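Local atomic coordinates of Exo-alpha-sialidase (Clostridium perfringens, PDB entry 2V72), a protein that binds galactose through the calcium-containing family 32 carbohydrate-binding module of a large sialidase toxin from a bacterial pathogen. Residues I11-M16 / I136-V141; A18-E23 / Q53-N58; M40-W45 / G131-I136; R63-I68 / V111-P116; I86-N91 / I117-I122. All blocks are in the same frame, centred on the assembly; numbering follows the deposited sequence.

Contact 1 (I11-M16 / I136-V141); sequences IPQSEM and IAELNV. With CA (calcium ion), chain B.
Gln13 and Glu138 illustrate how a second-shell amide can steady a metal ligand. The polar part of the contact converges on Gln13 NE2, which gives one hydrogen bond to Glu138 OE1 (2.8 Å) and another to Leu139 O (2.6 Å). Both acceptors lie close to the amide plane, although NE2 sits above the carbonyl plane of Leu139. The chain, extended beyond CG (chi2 -178°), carries the amide from the short 3-10 turn to the strand. OE1 is met on its syn side, while OE2 of the same carboxylate binds the calcium ion at 2.4 Å; the bond from Gln13 should therefore limit how the carboxylate can turn.

One backbone hydrogen bond, Ile11 N to Val141 O, measures 2.9 Å. Beside it a water accepts from Val141 N and lies 2.7 Å from Ile11 O.

The apolar contacts flank Val141. The Ile11 side chain lies alongside, pointing the same way, with Ile11 CD1 3.8 Å from Val141 CG1; Met16 CE comes to CG2 at 3.9 Å.

Ala137 O also binds the metal, and Ala137 and Glu138 form a classic beta bulge facing Thr71. With Ser31, Asp34, Asn36 and Thr39 they complete a calcium site of this F5/8 type C beta-sandwich.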
# COMPACT_ATOMS: atom_id res chain seq x y z
N ILE A 11 -0.23 -6.16 12.72
CA ILE A 11 -1.68 -5.93 12.79
C ILE A 11 -2.37 -6.97 11.89
O ILE A 11 -2.02 -7.10 10.72
CB ILE A 11 -2.08 -4.49 12.37
CG1 ILE A 11 -1.41 -3.45 13.30
CG2 ILE A 11 -3.61 -4.32 12.38
CD1 ILE A 11 -1.36 -2.04 12.73
N PRO A 12 -3.33 -7.72 12.46
CA PRO A 12 -4.07 -8.68 11.64
C PRO A 12 -4.74 -7.97 10.47
O PRO A 12 -5.41 -6.94 10.65
CB PRO A 12 -5.12 -9.23 12.61
CG PRO A 12 -4.55 -8.99 13.97
CD PRO A 12 -3.79 -7.72 13.86
N GLN A 13 -4.52 -8.51 9.27
CA GLN A 13 -5.08 -7.99 8.04
C GLN A 13 -6.60 -8.17 7.99
O GLN A 13 -7.29 -7.43 7.30
CB GLN A 13 -4.43 -8.67 6.82
CG GLN A 13 -3.00 -8.24 6.54
CD GLN A 13 -2.41 -8.90 5.30
OE1 GLN A 13 -2.56 -10.10 5.10
NE2 GLN A 13 -1.75 -8.11 4.46
N SER A 14 -7.10 -9.15 8.74
CA SER A 14 -8.54 -9.39 8.85
C SER A 14 -9.24 -8.23 9.56
O SER A 14 -10.45 -8.05 9.40
CB SER A 14 -8.82 -10.71 9.58
OG SER A 14 -8.62 -10.57 10.97
N GLU A 15 -8.48 -7.46 10.33
CA GLU A 15 -8.99 -6.26 10.99
C GLU A 15 -8.90 -5.03 10.08
O GLU A 15 -9.34 -3.93 10.43
CB GLU A 15 -8.23 -6.01 12.29
CG GLU A 15 -8.84 -6.72 13.48
CD GLU A 15 -7.87 -6.88 14.63
OE1 GLU A 15 -7.10 -5.94 14.88
OE2 GLU A 15 -7.89 -7.96 15.27
N MET A 16 -8.33 -5.24 8.90
CA MET A 16 -8.20 -4.18 7.92
C MET A 16 -9.30 -4.29 6.88
O MET A 16 -9.91 -5.35 6.71
CB MET A 16 -6.83 -4.23 7.24
CG MET A 16 -5.65 -4.27 8.20
SD MET A 16 -4.12 -4.44 7.28
CE MET A 16 -2.92 -4.43 8.62
N ILE A 136 0.23 -3.88 -5.80
CA ILE A 136 0.71 -4.31 -4.49
C ILE A 136 0.05 -5.66 -4.23
O ILE A 136 -1.18 -5.76 -4.21
CB ILE A 136 0.33 -3.31 -3.34
CG1 ILE A 136 1.12 -2.00 -3.46
CG2 ILE A 136 0.58 -3.94 -1.97
CD1 ILE A 136 0.64 -0.88 -2.53
N ALA A 137 0.86 -6.69 -4.04
CA ALA A 137 0.34 -8.03 -3.78
C ALA A 137 -0.00 -8.22 -2.31
O ALA A 137 -0.99 -8.89 -1.99
CB ALA A 137 1.32 -9.11 -4.28
N GLU A 138 0.80 -7.64 -1.42
CA GLU A 138 0.55 -7.68 0.02
C GLU A 138 0.99 -6.40 0.74
O GLU A 138 2.02 -5.81 0.40
CB GLU A 138 1.22 -8.89 0.68
CG GLU A 138 0.46 -10.19 0.58
CD GLU A 138 -0.91 -10.12 1.21
OE1 GLU A 138 -1.01 -9.90 2.44
OE2 GLU A 138 -1.89 -10.29 0.46
N LEU A 139 0.19 -5.99 1.72
CA LEU A 139 0.51 -4.84 2.55
C LEU A 139 0.31 -5.21 4.01
O LEU A 139 -0.76 -5.66 4.42
CB LEU A 139 -0.35 -3.63 2.18
CG LEU A 139 0.12 -2.35 2.87
CD1 LEU A 139 0.13 -1.17 1.91
CD2 LEU A 139 -0.69 -2.04 4.13
N ASN A 140 1.37 -5.03 4.79
CA ASN A 140 1.34 -5.34 6.21
C ASN A 140 1.74 -4.12 7.03
O ASN A 140 2.53 -3.28 6.58
CB ASN A 140 2.26 -6.52 6.51
CG ASN A 140 1.68 -7.83 6.04
OD1 ASN A 140 0.83 -8.41 6.72
ND2 ASN A 140 2.11 -8.29 4.87
N VAL A 141 1.17 -4.01 8.23
CA VAL A 141 1.41 -2.85 9.08
C VAL A 141 1.83 -3.35 10.45
O VAL A 141 1.19 -4.23 11.02
CB VAL A 141 0.19 -1.90 9.18
CG1 VAL A 141 0.59 -0.58 9.83
CG2 VAL A 141 -0.40 -1.62 7.80
CA CA B . -2.58 -10.57 -1.83
O HOH W 1 -0.26 -6.37 8.85

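Contact 2 (A18-E23 / Q53-N58); sequences ASATSE and QSLSVN
The amide of Gln53 is the flat group here, and Thr21 and Ser22 approach it from different sides of its plane. Ser22 CB sits over one face, 3.4 Å from Gln53 OE1. Thr21 OG1 meets the same oxygen from a position tilted 28° to the other side of the carbonyl plane, donating a hydrogen bond of 2.6 Å. At the remaining corner of the amide, Gln53 NE2 bonds to Ala50 O. The setting is the margin of an antiparallel sheet in the F5/8 type C beta-sandwich, where 17-20 is an outermost strand and 53-59 its neighbour; their short axes run at 163°.

Ser19 and Ser56 form the hydrogen-bonded pair, with Ser19 N to Ser56 O at 2.9 Å and Ser56 N to Ser19 O at 2.7 Å. On the face shared by Ala18, Ala20 and Leu55, the two methyls lie near one branch of the leucine: Ala18 CB is 4.2 Å from Leu55 CD1. Trp41 packs on Ala20 and Leu55 from the short strand 41-42.

Beyond Ala20 the pairing is carried on by a side chain. Thr21 N still reaches Ser54 O, but its hydroxyl, held between backbone N and carbonyl carbon (chi1 56°), takes the part of a strand carbonyl: Ser54 N donates to Thr21 OG1 at 3.1 Å, the same oxygen that donates to Gln53.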
# COMPACT_ATOMS: atom_id res chain seq x y z
N ALA A 18 -9.82 -2.49 2.79
CA ALA A 18 -9.06 -1.79 1.78
C ALA A 18 -9.94 -1.11 0.74
O ALA A 18 -11.07 -1.53 0.49
CB ALA A 18 -8.07 -2.74 1.11
N SER A 19 -9.37 -0.07 0.13
CA SER A 19 -10.06 0.75 -0.84
C SER A 19 -9.03 1.30 -1.81
O SER A 19 -7.91 1.57 -1.41
CB SER A 19 -10.76 1.91 -0.12
OG SER A 19 -11.65 2.58 -0.98
N ALA A 20 -9.39 1.46 -3.08
CA ALA A 20 -8.50 2.09 -4.06
C ALA A 20 -9.25 2.99 -5.05
O ALA A 20 -10.43 2.79 -5.31
CB ALA A 20 -7.70 1.05 -4.79
N THR A 21 -8.54 3.97 -5.60
CA THR A 21 -9.11 4.94 -6.51
C THR A 21 -9.20 4.35 -7.93
O THR A 21 -9.95 4.86 -8.78
CB THR A 21 -8.27 6.24 -6.55
OG1 THR A 21 -6.92 5.92 -6.89
CG2 THR A 21 -8.31 6.94 -5.20
N SER A 22 -8.42 3.30 -8.15
CA SER A 22 -8.43 2.53 -9.40
C SER A 22 -8.14 1.07 -9.10
O SER A 22 -7.18 0.75 -8.37
CB SER A 22 -7.39 3.05 -10.38
OG SER A 22 -7.45 2.32 -11.59
N GLU A 23 -8.97 0.18 -9.65
CA GLU A 23 -8.76 -1.25 -9.48
C GLU A 23 -9.33 -2.04 -10.64
O GLU A 23 -10.47 -1.81 -11.09
CB GLU A 23 -9.28 -1.76 -8.11
CG GLU A 23 -10.77 -1.57 -7.81
CD GLU A 23 -11.07 -1.40 -6.32
OE1 GLU A 23 -10.70 -2.27 -5.51
OE2 GLU A 23 -11.71 -0.39 -5.95
N GLN A 53 -2.48 7.19 -8.56
CA GLN A 53 -3.62 6.47 -8.01
C GLN A 53 -3.15 5.96 -6.65
O GLN A 53 -1.94 5.90 -6.41
CB GLN A 53 -4.05 5.30 -8.91
CG GLN A 53 -4.52 5.70 -10.32
CD GLN A 53 -5.84 6.47 -10.33
OE1 GLN A 53 -6.72 6.25 -9.49
NE2 GLN A 53 -5.97 7.39 -11.29
N SER A 54 -4.09 5.60 -5.78
CA SER A 54 -3.74 5.27 -4.40
C SER A 54 -4.53 4.09 -3.85
O SER A 54 -5.57 3.73 -4.39
CB SER A 54 -3.96 6.49 -3.50
OG SER A 54 -5.33 6.82 -3.44
N LEU A 55 -3.99 3.50 -2.79
CA LEU A 55 -4.66 2.43 -2.05
C LEU A 55 -4.75 2.87 -0.60
O LEU A 55 -3.73 3.20 0.02
CB LEU A 55 -3.87 1.12 -2.16
CG LEU A 55 -4.20 -0.05 -1.21
CD1 LEU A 55 -5.46 -0.78 -1.60
CD2 LEU A 55 -3.03 -1.03 -1.11
N SER A 56 -5.97 2.92 -0.07
CA SER A 56 -6.16 3.27 1.33
C SER A 56 -6.49 2.01 2.08
O SER A 56 -7.30 1.20 1.63
CB SER A 56 -7.29 4.30 1.50
OG SER A 56 -7.01 5.49 0.79
N VAL A 57 -5.84 1.85 3.22
CA VAL A 57 -6.08 0.72 4.09
C VAL A 57 -6.46 1.23 5.48
O VAL A 57 -5.66 1.88 6.17
CB VAL A 57 -4.83 -0.21 4.18
CG1 VAL A 57 -5.10 -1.39 5.09
CG2 VAL A 57 -4.42 -0.68 2.79
N ASN A 58 -7.70 0.97 5.86
CA ASN A 58 -8.18 1.28 7.20
C ASN A 58 -7.73 0.20 8.15
O ASN A 58 -7.80 -0.99 7.83
CB ASN A 58 -9.70 1.42 7.23
CG ASN A 58 -10.20 1.98 8.53
OD1 ASN A 58 -10.40 1.24 9.50
ND2 ASN A 58 -10.41 3.29 8.57

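Contact 3 (M40-W45 / G131-I136); sequences MWHTKW and GGFASI. With GAL (beta-D-galactopyranose), chain C.
The galactose pocket is built where His42 and Phe133 meet, at the end of a short antiparallel pairing. Their ring planes are inclined at 51°, with His42 CE1 3.5 Å from Phe133 CB. His42 CG stands opposite the backbone N (chi1 -166°), which carries the imidazole out toward Phe133 and the sugar. His42 NE2 comes to 2.7 Å from galactose O4. The opposite side of the imidazole fixes its rotation, since ND1 donates nearly in the ring plane to Thr43 O at 2.7 Å. Trp45 supplies the broad surface: galactose C4 lies over one face of the indole, 3.4 Å above its plane. Asp27 receives the indole N-H. On the sugar's exocyclic arm, O6 donates to Trp45 O (3.2 Å), and Phe133 CZ reaches galactose C6 at 3.9 Å.

Behind the pocket, Trp41 and Ile136 form a hydrogen-bonded pair, Trp41 N to Ile136 O being 2.7 Å. The next link is Thr43 N to Ala134 O, 3.0 Å, while Ala134 N returns a weak bond to Thr43 OG1. That hydroxyl also lies at the edge of the Phe133 ring. Trp41 turns inward, away from the sugar, and its CH2 rests against Ala134 CB.

Arg73 and Asn78 complete the site. Polar groups reading O4 and O6 beside an aromatic face laid against the pyranose are characteristic of a galactose-binding pocket, here formed by loops at one end of the beta-sandwich.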
# COMPACT_ATOMS: atom_id res chain seq x y z
N MET A 40 -3.04 -9.70 -6.08
CA MET A 40 -2.61 -8.31 -5.94
C MET A 40 -3.73 -7.29 -6.12
O MET A 40 -4.76 -7.59 -6.75
CB MET A 40 -1.51 -8.00 -6.95
CG MET A 40 -1.96 -8.03 -8.40
SD MET A 40 -0.56 -7.86 -9.51
CE MET A 40 -0.10 -9.59 -9.68
N TRP A 41 -3.52 -6.09 -5.57
CA TRP A 41 -4.24 -4.91 -6.01
C TRP A 41 -3.49 -4.38 -7.23
O TRP A 41 -2.27 -4.35 -7.25
CB TRP A 41 -4.31 -3.82 -4.92
CG TRP A 41 -4.69 -2.47 -5.48
CD1 TRP A 41 -5.89 -2.13 -6.04
CD2 TRP A 41 -3.85 -1.30 -5.59
NE1 TRP A 41 -5.86 -0.83 -6.48
CE2 TRP A 41 -4.63 -0.29 -6.21
CE3 TRP A 41 -2.53 -1.01 -5.21
CZ2 TRP A 41 -4.13 0.99 -6.46
CZ3 TRP A 41 -2.04 0.26 -5.46
CH2 TRP A 41 -2.84 1.25 -6.08
N HIS A 42 -4.24 -3.95 -8.24
CA HIS A 42 -3.64 -3.45 -9.46
C HIS A 42 -4.64 -2.47 -10.06
O HIS A 42 -5.85 -2.72 -10.03
CB HIS A 42 -3.38 -4.63 -10.41
CG HIS A 42 -2.47 -4.33 -11.56
ND1 HIS A 42 -2.73 -3.34 -12.49
CD2 HIS A 42 -1.33 -4.93 -11.97
CE1 HIS A 42 -1.78 -3.34 -13.41
NE2 HIS A 42 -0.92 -4.29 -13.12
N THR A 43 -4.14 -1.35 -10.56
CA THR A 43 -4.99 -0.37 -11.23
C THR A 43 -5.52 -1.00 -12.52
O THR A 43 -5.05 -2.07 -12.92
CB THR A 43 -4.24 0.95 -11.50
OG1 THR A 43 -3.08 0.71 -12.31
CG2 THR A 43 -3.81 1.61 -10.17
N LYS A 44 -6.50 -0.37 -13.17
CA LYS A 44 -7.14 -1.04 -14.30
C LYS A 44 -6.24 -1.21 -15.52
O LYS A 44 -5.60 -0.26 -15.98
CB LYS A 44 -8.53 -0.48 -14.66
CG LYS A 44 -8.63 1.00 -14.89
CD LYS A 44 -10.11 1.39 -15.16
CE LYS A 44 -11.04 0.94 -14.04
NZ LYS A 44 -12.47 1.33 -14.28
N TRP A 45 -6.20 -2.44 -15.99
CA TRP A 45 -5.26 -2.89 -17.02
C TRP A 45 -5.29 -2.07 -18.31
O TRP A 45 -4.28 -1.97 -18.99
CB TRP A 45 -5.52 -4.35 -17.34
CG TRP A 45 -5.27 -5.33 -16.20
CD1 TRP A 45 -4.95 -5.04 -14.89
CD2 TRP A 45 -5.36 -6.76 -16.29
NE1 TRP A 45 -4.83 -6.21 -14.17
CE2 TRP A 45 -5.08 -7.27 -15.00
CE3 TRP A 45 -5.65 -7.65 -17.33
CZ2 TRP A 45 -5.06 -8.65 -14.73
CZ3 TRP A 45 -5.63 -9.02 -17.06
CH2 TRP A 45 -5.35 -9.50 -15.77
N GLY A 131 4.93 0.63 -16.56
CA GLY A 131 3.81 0.47 -17.46
C GLY A 131 2.76 1.54 -17.27
O GLY A 131 1.78 1.59 -18.01
N GLY A 132 2.97 2.41 -16.28
CA GLY A 132 2.00 3.44 -15.89
C GLY A 132 0.92 2.87 -14.99
O GLY A 132 -0.17 3.43 -14.88
N PHE A 133 1.23 1.75 -14.34
CA PHE A 133 0.31 1.09 -13.40
C PHE A 133 0.83 1.14 -11.97
O PHE A 133 1.94 1.58 -11.71
CB PHE A 133 0.10 -0.39 -13.80
CG PHE A 133 -0.35 -0.58 -15.22
CD1 PHE A 133 0.55 -1.02 -16.18
CD2 PHE A 133 -1.66 -0.32 -15.59
CE1 PHE A 133 0.14 -1.21 -17.50
CE2 PHE A 133 -2.08 -0.49 -16.90
CZ PHE A 133 -1.18 -0.94 -17.86
N ALA A 134 -0.01 0.68 -11.04
CA ALA A 134 0.37 0.47 -9.66
C ALA A 134 -0.17 -0.88 -9.23
O ALA A 134 -1.35 -1.18 -9.49
CB ALA A 134 -0.21 1.58 -8.77
N SER A 135 0.68 -1.69 -8.62
CA SER A 135 0.29 -2.97 -8.04
C SER A 135 0.96 -3.21 -6.69
O SER A 135 2.09 -2.76 -6.45
CB SER A 135 0.58 -4.14 -9.00
OG SER A 135 1.94 -4.20 -9.40
N ILE A 136 0.23 -3.88 -5.80
CA ILE A 136 0.71 -4.31 -4.49
C ILE A 136 0.05 -5.66 -4.23
O ILE A 136 -1.18 -5.76 -4.21
CB ILE A 136 0.33 -3.31 -3.34
CG1 ILE A 136 1.12 -2.00 -3.46
CG2 ILE A 136 0.58 -3.94 -1.97
CD1 ILE A 136 0.64 -0.88 -2.53
C1 GAL C . -0.68 -8.25 -17.82
C2 GAL C . -0.39 -8.51 -16.34
C3 GAL C . -1.45 -7.84 -15.46
C4 GAL C . -1.71 -6.39 -15.86
C5 GAL C . -1.92 -6.25 -17.36
C6 GAL C . -2.04 -4.78 -17.75
O1 GAL C . 0.42 -8.71 -18.57
O2 GAL C . -0.32 -9.90 -16.10
O3 GAL C . -1.01 -7.86 -14.12
O4 GAL C . -0.62 -5.58 -15.47
O5 GAL C . -0.84 -6.86 -18.06
O6 GAL C . -2.58 -4.68 -19.05

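Contact 4 (R63-I68 / V111-P116); sequences RKVSSI and VTFDSP
Phe113 packs against Val65 and Ile68 on the inward face of an antiparallel pairing in the F5/8 type C beta-sandwich. Two aliphatic side chains approach the ring differently. Val65 lies alongside it, pointing the same way, with CG2 4.0 Å from Phe113 CE1. Ile68 slants across and places CD1 in the ring plane, at the edge, 3.7 Å from the same CE1. The phenyl group reaches them because CG stands anti to the carbonyl carbon (chi1 -55°), and Val97 of strand 93-101 touches it too. Thus the ring joins strand 62-71 to a strand of the other sheet.

Ser67 and Thr112 face the other way, meeting through Ser67 CB and Thr112 OG1 at 3.7 Å. The polar end of Ser67 is directed at Glu8, as is that of Ser66.

The backbones hold these side chains in place. Ile68 and Val111 form a reciprocal pair in which Ile68 N to Val111 O measures 2.8 Å. Phe113 N reaches Ser66 O in an almost straight bond of 2.7 Å, but from above the carbonyl plane. On its other flank, Ser66 forms a classic beta bulge with Ser67, both facing Tyr142.

At Asp114 and Ser115 the chain turns a corner and returns alongside strand 62-71, so that Pro116 comes up against the backbone of Val65, its CA 3.4 Å from Val65 O in a CA-H...O contact.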
# COMPACT_ATOMS: atom_id res chain seq x y z
N ARG A 63 -3.93 2.95 15.91
CA ARG A 63 -2.71 2.15 16.03
C ARG A 63 -1.49 3.05 16.14
O ARG A 63 -1.54 4.22 15.77
CB ARG A 63 -2.55 1.24 14.81
CG ARG A 63 -3.78 0.42 14.44
CD ARG A 63 -3.92 -0.83 15.29
NE ARG A 63 -5.02 -1.64 14.80
CZ ARG A 63 -5.34 -2.86 15.23
NH1 ARG A 63 -4.64 -3.46 16.19
NH2 ARG A 63 -6.38 -3.49 14.68
N LYS A 64 -0.39 2.50 16.66
CA LYS A 64 0.90 3.18 16.70
C LYS A 64 1.87 2.44 15.78
O LYS A 64 2.54 1.49 16.21
CB LYS A 64 1.46 3.24 18.12
CG LYS A 64 0.73 4.18 19.06
CD LYS A 64 1.39 4.18 20.44
CE LYS A 64 0.66 5.11 21.41
NZ LYS A 64 0.56 6.51 20.89
N VAL A 65 1.96 2.87 14.52
CA VAL A 65 2.66 2.06 13.53
C VAL A 65 4.14 2.42 13.44
O VAL A 65 4.52 3.58 13.27
CB VAL A 65 1.92 2.01 12.14
CG1 VAL A 65 0.42 2.25 12.30
CG2 VAL A 65 2.51 2.96 11.11
N SER A 66 4.97 1.39 13.57
CA SER A 66 6.42 1.54 13.51
C SER A 66 6.98 1.20 12.13
O SER A 66 8.05 1.66 11.77
CB SER A 66 7.12 0.74 14.61
OG SER A 66 6.51 -0.53 14.82
N SER A 67 6.25 0.40 11.35
CA SER A 67 6.69 0.05 10.00
C SER A 67 5.59 -0.45 9.08
O SER A 67 4.51 -0.86 9.53
CB SER A 67 7.86 -0.96 10.02
OG SER A 67 7.43 -2.24 10.43
N ILE A 68 5.88 -0.42 7.78
CA ILE A 68 4.97 -0.91 6.73
C ILE A 68 5.79 -1.71 5.71
O ILE A 68 6.82 -1.24 5.23
CB ILE A 68 4.22 0.27 6.04
CG1 ILE A 68 3.38 1.05 7.06
CG2 ILE A 68 3.34 -0.23 4.90
CD1 ILE A 68 3.17 2.50 6.71
N VAL A 111 9.11 0.55 5.03
CA VAL A 111 9.13 1.92 5.50
C VAL A 111 9.04 1.86 7.02
O VAL A 111 8.10 1.28 7.58
CB VAL A 111 7.96 2.76 4.91
CG1 VAL A 111 7.84 4.10 5.61
CG2 VAL A 111 8.15 2.96 3.41
N THR A 112 10.03 2.43 7.69
CA THR A 112 10.07 2.37 9.15
C THR A 112 9.98 3.77 9.76
O THR A 112 10.53 4.74 9.24
CB THR A 112 11.31 1.59 9.65
OG1 THR A 112 11.27 0.26 9.12
CG2 THR A 112 11.35 1.52 11.18
N PHE A 113 9.24 3.86 10.86
CA PHE A 113 9.10 5.10 11.60
C PHE A 113 9.79 4.95 12.96
O PHE A 113 9.26 4.28 13.87
CB PHE A 113 7.62 5.47 11.77
CG PHE A 113 6.87 5.55 10.47
CD1 PHE A 113 6.05 4.51 10.06
CD2 PHE A 113 6.99 6.67 9.64
CE1 PHE A 113 5.34 4.57 8.86
CE2 PHE A 113 6.29 6.74 8.44
CZ PHE A 113 5.47 5.70 8.05
N ASP A 114 10.97 5.55 13.08
CA ASP A 114 11.75 5.56 14.34
C ASP A 114 10.88 6.01 15.52
O ASP A 114 10.86 5.36 16.56
CB ASP A 114 12.98 6.46 14.21
CG ASP A 114 14.02 5.93 13.21
OD1 ASP A 114 14.10 4.69 13.00
OD2 ASP A 114 14.77 6.76 12.64
N SER A 115 10.17 7.12 15.33
CA SER A 115 9.05 7.50 16.19
C SER A 115 7.75 6.93 15.60
O SER A 115 7.34 7.35 14.52
CB SER A 115 8.93 9.02 16.30
OG SER A 115 9.62 9.52 17.42
N PRO A 116 7.11 5.96 16.30
CA PRO A 116 5.90 5.29 15.82
C PRO A 116 4.72 6.25 15.64
O PRO A 116 4.44 7.06 16.53
CB PRO A 116 5.59 4.26 16.91
CG PRO A 116 6.87 4.11 17.67
CD PRO A 116 7.51 5.47 17.63

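Contact 5 (I86-N91 / I117-I122); sequences IHAINN and IDAEEI
Ile89 and the pair Glu120-Glu121 show how a strand absorbs an extra residue. Ile89 O takes Glu120 N at 2.8 Å and, weakly, Glu121 N, while Ile89 N donates to Glu121 O at 2.9 Å. The side chains of Ile89 and Glu121 run side by side, CB to CB 3.9 Å, whereas Glu120 crosses Ile89 at about a right angle. Its chain reaches across to the opposing strand, and OE1 accepts Asn91 N at 2.7 Å from well above the carboxylate plane, tying down the residue where the strand gives way to a turn.

On the inward face the contacts are apolar. Ala88 CB lies 3.7 Å from Ala119 CB and also meets Ile117 CD1; Ile86 CG2 and Ile122 CG2 touch at 3.6 Å. At the other end Asn90 CG, opposite its own N (chi1 -163°), carries the amide to Asp118, ND2 being 3.4 Å from Asp118 CB.

A second shell sets the acidic groups: Asp118 makes a salt bridge to Lys64, and Glu121 bonds to Asn58. Ile122 packs on Ile68 of the facing sheet. The whole is a classic beta bulge at a chain corner, where the chain passes between the sheets of the beta-sandwich.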
# COMPACT_ATOMS: atom_id res chain seq x y z
N ILE A 86 3.24 8.38 1.38
CA ILE A 86 2.44 7.70 2.39
C ILE A 86 1.84 8.74 3.35
O ILE A 86 2.55 9.56 3.92
CB ILE A 86 3.27 6.63 3.17
CG1 ILE A 86 3.90 5.61 2.20
CG2 ILE A 86 2.41 5.95 4.24
CD1 ILE A 86 4.55 4.40 2.88
N HIS A 87 0.51 8.71 3.49
CA HIS A 87 -0.20 9.59 4.40
C HIS A 87 -0.88 8.75 5.45
O HIS A 87 -1.31 7.62 5.16
CB HIS A 87 -1.29 10.40 3.69
CG HIS A 87 -0.78 11.36 2.67
ND1 HIS A 87 -0.33 10.97 1.43
CD2 HIS A 87 -0.68 12.72 2.69
CE1 HIS A 87 0.03 12.03 0.73
NE2 HIS A 87 -0.17 13.11 1.48
N ALA A 88 -0.99 9.29 6.66
CA ALA A 88 -1.71 8.62 7.74
C ALA A 88 -2.93 9.45 8.11
O ALA A 88 -2.90 10.67 8.05
CB ALA A 88 -0.80 8.43 8.95
N ILE A 89 -4.00 8.76 8.51
CA ILE A 89 -5.22 9.44 8.94
C ILE A 89 -5.44 9.14 10.42
O ILE A 89 -5.58 7.98 10.81
CB ILE A 89 -6.46 9.02 8.07
CG1 ILE A 89 -6.29 9.46 6.61
CG2 ILE A 89 -7.75 9.63 8.63
CD1 ILE A 89 -5.63 8.42 5.71
N ASN A 90 -5.44 10.20 11.23
CA ASN A 90 -5.64 10.06 12.67
C ASN A 90 -6.48 11.17 13.32
O ASN A 90 -6.05 12.32 13.41
CB ASN A 90 -4.30 9.91 13.40
CG ASN A 90 -4.48 9.37 14.81
OD1 ASN A 90 -5.04 8.29 15.01
ND2 ASN A 90 -4.00 10.13 15.80
N ASN A 91 -7.68 10.80 13.75
CA ASN A 91 -8.61 11.64 14.53
C ASN A 91 -9.14 13.00 13.98
O ASN A 91 -9.09 14.00 14.69
CB ASN A 91 -8.08 11.82 15.97
CG ASN A 91 -9.09 12.50 16.88
OD1 ASN A 91 -10.17 11.98 17.14
ND2 ASN A 91 -8.73 13.68 17.38
N ILE A 117 4.05 6.15 14.50
CA ILE A 117 3.00 7.11 14.17
C ILE A 117 1.60 6.62 14.53
O ILE A 117 1.26 5.44 14.36
CB ILE A 117 3.09 7.59 12.70
CG1 ILE A 117 3.15 6.42 11.72
CG2 ILE A 117 4.31 8.48 12.53
CD1 ILE A 117 2.55 6.70 10.35
N ASP A 118 0.80 7.53 15.07
CA ASP A 118 -0.60 7.27 15.38
C ASP A 118 -1.38 7.34 14.08
O ASP A 118 -1.30 8.33 13.36
CB ASP A 118 -1.15 8.31 16.38
CG ASP A 118 -0.37 8.36 17.68
OD1 ASP A 118 -0.45 7.39 18.47
OD2 ASP A 118 0.33 9.36 17.91
N ALA A 119 -2.13 6.28 13.78
CA ALA A 119 -2.91 6.22 12.54
C ALA A 119 -4.03 5.19 12.63
O ALA A 119 -3.81 4.08 13.13
CB ALA A 119 -1.99 5.89 11.36
N GLU A 120 -5.21 5.57 12.16
CA GLU A 120 -6.35 4.65 12.01
C GLU A 120 -6.42 4.11 10.58
O GLU A 120 -7.10 3.12 10.31
CB GLU A 120 -7.68 5.35 12.31
CG GLU A 120 -7.61 6.65 13.12
CD GLU A 120 -8.73 7.61 12.75
OE1 GLU A 120 -8.43 8.71 12.23
OE2 GLU A 120 -9.92 7.26 12.95
N GLU A 121 -5.74 4.80 9.67
CA GLU A 121 -5.79 4.50 8.25
C GLU A 121 -4.49 4.95 7.59
O GLU A 121 -3.88 5.92 8.02
CB GLU A 121 -6.99 5.20 7.60
CG GLU A 121 -7.34 4.70 6.21
CD GLU A 121 -8.69 5.20 5.71
OE1 GLU A 121 -8.71 5.90 4.67
OE2 GLU A 121 -9.71 4.91 6.36
N ILE A 122 -4.07 4.22 6.56
CA ILE A 122 -2.87 4.56 5.78
C ILE A 122 -3.18 4.59 4.29
O ILE A 122 -3.95 3.77 3.80
CB ILE A 122 -1.72 3.55 6.02
CG1 ILE A 122 -1.40 3.45 7.52
CG2 ILE A 122 -0.46 3.97 5.26
CD1 ILE A 122 -0.65 2.21 7.88

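The five contacts show how a beta-sandwich closes on itself. Contact 1 joins the N-terminal region to the last strand, and contacts 2 to 5 are nested within its loop. Along the chain contacts 2 and 3 alternate, as do 4 and 5, and contact 2 closes before 4 and 5 open. Contacts 2 and 5 reach one sheet through neighbouring strands 53-59 and 121-129; contacts 1, 3 and 4 share the other. Contact 5 also touches that second sheet through 116-119, its centre about 10 Å from that of contact 4. Contacts 3 and 4, about 25 Å apart between centres, are on opposite sides of the chain's centre: sugar is bound at one end, while strand 135-142 runs from the pocket past the calcium site.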